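Local atomic coordinates of TetR family transcription regulator (Marinobacter aquaeolei, PDB entry 3PAS), a protein that probably binds DNA through a helix-turn-helix motif to regulate transcription, as a TetR family regulator. Residues 65-70 with 100-105. Sequence-based numbering, arbitrary orientation.
Sequences DQVIDA and PELFRY. With ACT (acetate ion), chain M.
With CG anti to the carbonyl carbon (chi1 -67°) and CD1 anti to CA (chi2 177°), Leu102 reaches its two methyl groups toward Gln66 and Val67, one to each. Gln66 starts with its own CG beside the backbone N (chi1 -82°) and then runs extended, crossing the leucine side chain at about a right angle and bringing its amide nitrogen NE2 to 4.0 Å from Leu102 CD2. The other branch, CD1, carries on toward Val67 and lies 4.3 Å from its CG2. No hydrogen bond joins the segments; this is light van der Waals packing that buries 151 Å² in total, with the CA atoms of Val67 and Leu102 8.2 Å apart. An acetate ion, probably from the crystallisation liquor, lies beside the next residues, Phe103 and Arg104: its methyl carbon CH3 sits 3.7 Å from Phe103 CD2, and Arg104 NH1 gives OXT a weak, strongly bent hydrogen bond of 3.2 Å. The contact joins helix 52-76 to helix 100-110 within the all-helical TetR-type fold. Helix 81-98 packs against both, Leu92 touching Val67 and Ile95 touching Leu102, while Phe103 meets Ile159 and Tyr160 of helix 148-167.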
loop_
_atom_site.group_PDB
_atom_site.type_symbol
_atom_site.label_atom_id
_atom_site.label_comp_id
_atom_site.label_asym_id
_atom_site.label_seq_id
_atom_site.Cartn_x
_atom_site.Cartn_y
_atom_site.Cartn_z
ATOM N N ASP B 65 -13.267 10.816 12.083
ATOM C CA ASP B 65 -14.589 11.457 12.009
ATOM C C ASP B 65 -14.755 12.420 10.849
ATOM O O ASP B 65 -15.786 12.407 10.166
ATOM C CB ASP B 65 -14.940 12.150 13.304
ATOM C CG ASP B 65 -15.104 11.155 14.447
ATOM O OD1 ASP B 65 -15.106 9.932 14.160
ATOM O OD2 ASP B 65 -15.188 11.586 15.594
ATOM N N GLN B 66 -13.774 13.281 10.641
ATOM C CA GLN B 66 -13.794 14.186 9.503
ATOM C C GLN B 66 -13.990 13.424 8.197
ATOM O O GLN B 66 -14.850 13.797 7.380
ATOM C CB GLN B 66 -12.461 14.927 9.389
ATOM C CG GLN B 66 -12.451 16.079 10.305
ATOM C CD GLN B 66 -11.387 16.972 9.949
ATOM O OE1 GLN B 66 -11.499 17.713 8.968
ATOM N NE2 GLN B 66 -10.296 16.919 10.721
ATOM N N VAL B 67 -13.153 12.411 7.990
ATOM C CA VAL B 67 -13.210 11.630 6.773
ATOM C C VAL B 67 -14.464 10.774 6.648
ATOM O O VAL B 67 -15.087 10.772 5.590
ATOM C CB VAL B 67 -11.959 10.744 6.568
ATOM C CG1 VAL B 67 -12.163 9.809 5.396
ATOM C CG2 VAL B 67 -10.707 11.634 6.361
ATOM N N ILE B 68 -14.797 10.005 7.687
ATOM C CA ILE B 68 -15.992 9.123 7.657
ATOM C C ILE B 68 -17.248 9.949 7.442
ATOM O O ILE B 68 -18.100 9.606 6.604
ATOM C CB ILE B 68 -16.127 8.315 8.959
ATOM C CG1 ILE B 68 -14.966 7.306 9.021
ATOM C CG2 ILE B 68 -17.534 7.675 9.070
ATOM C CD1 ILE B 68 -14.846 6.553 10.344
ATOM N N ASP B 69 -17.403 11.044 8.193
ATOM C CA ASP B 69 -18.609 11.867 8.043
ATOM C C ASP B 69 -18.802 12.456 6.630
ATOM O O ASP B 69 -19.930 12.476 6.126
ATOM C CB ASP B 69 -18.664 12.973 9.079
ATOM C CG ASP B 69 -18.736 12.435 10.491
ATOM O OD1 ASP B 69 -19.007 11.221 10.679
ATOM O OD2 ASP B 69 -18.471 13.216 11.432
ATOM N N ALA B 70 -17.718 12.944 6.017
ATOM C CA ALA B 70 -17.746 13.435 4.656
ATOM C C ALA B 70 -18.115 12.320 3.693
ATOM O O ALA B 70 -18.910 12.530 2.785
ATOM C CB ALA B 70 -16.381 14.042 4.238
ATOM N N PRO B 100 -3.628 15.516 2.541
ATOM C CA PRO B 100 -3.057 14.165 2.589
ATOM C C PRO B 100 -2.551 13.795 4.008
ATOM O O PRO B 100 -2.442 12.614 4.366
ATOM C CB PRO B 100 -1.901 14.261 1.604
ATOM C CG PRO B 100 -1.570 15.646 1.524
ATOM C CD PRO B 100 -2.817 16.411 1.719
ATOM N N GLU B 101 -2.227 14.793 4.803
ATOM C CA GLU B 101 -1.801 14.545 6.196
ATOM C C GLU B 101 -2.854 13.799 7.024
ATOM O O GLU B 101 -2.520 13.036 7.955
ATOM C CB GLU B 101 -1.384 15.874 6.865
ATOM C CG GLU B 101 -2.523 16.895 7.010
ATOM C CD GLU B 101 -2.780 17.815 5.805
ATOM O OE1 GLU B 101 -2.310 17.551 4.686
ATOM O OE2 GLU B 101 -3.465 18.826 6.010
ATOM N N LEU B 102 -4.138 13.961 6.689
ATOM C CA LEU B 102 -5.203 13.218 7.370
ATOM C C LEU B 102 -5.079 11.722 7.039
ATOM O O LEU B 102 -5.151 10.861 7.916
ATOM C CB LEU B 102 -6.573 13.717 6.920
ATOM C CG LEU B 102 -7.050 15.122 7.275
ATOM C CD1 LEU B 102 -8.460 15.295 6.587
ATOM C CD2 LEU B 102 -7.122 15.343 8.857
ATOM N N PHE B 103 -4.922 11.394 5.767
ATOM C CA PHE B 103 -4.687 10.005 5.366
ATOM C C PHE B 103 -3.399 9.437 6.008
ATOM O O PHE B 103 -3.369 8.283 6.422
ATOM C CB PHE B 103 -4.479 9.907 3.842
ATOM C CG PHE B 103 -5.741 9.936 3.007
ATOM C CD1 PHE B 103 -6.923 10.483 3.473
ATOM C CD2 PHE B 103 -5.707 9.445 1.686
ATOM C CE1 PHE B 103 -8.073 10.522 2.663
ATOM C CE2 PHE B 103 -6.841 9.470 0.905
ATOM C CZ PHE B 103 -8.028 10.023 1.406
ATOM N N ARG B 104 -2.330 10.226 6.028
ATOM C CA ARG B 104 -1.052 9.738 6.595
ATOM C C ARG B 104 -1.173 9.478 8.108
ATOM O O ARG B 104 -0.704 8.441 8.603
ATOM C CB ARG B 104 0.046 10.729 6.298
ATOM C CG ARG B 104 1.406 10.305 6.744
ATOM C CD ARG B 104 2.452 10.881 5.805
ATOM N NE ARG B 104 3.431 9.846 5.528
ATOM C CZ ARG B 104 3.196 8.759 4.789
ATOM N NH1 ARG B 104 2.000 8.541 4.229
ATOM N NH2 ARG B 104 4.167 7.872 4.612
ATOM N N TYR B 105 -1.817 10.404 8.818
ATOM C CA TYR B 105 -2.086 10.201 10.264
ATOM C C TYR B 105 -2.896 8.901 10.478
ATOM O O TYR B 105 -2.524 8.051 11.286
ATOM C CB TYR B 105 -2.764 11.403 10.940
ATOM C CG TYR B 105 -2.766 11.215 12.444
ATOM C CD1 TYR B 105 -1.682 11.612 13.193
ATOM C CD2 TYR B 105 -3.760 10.477 13.071
ATOM C CE1 TYR B 105 -1.641 11.413 14.588
ATOM C CE2 TYR B 105 -3.729 10.242 14.447
ATOM C CZ TYR B 105 -2.653 10.724 15.196
ATOM O OH TYR B 105 -2.577 10.518 16.552
HETATM C C ACT M . -0.653 10.047 1.266
HETATM O O ACT M . 0.141 10.347 0.345
HETATM O OXT ACT M . -0.166 10.069 2.415
HETATM C CH3 ACT M . -2.082 9.670 1.010
#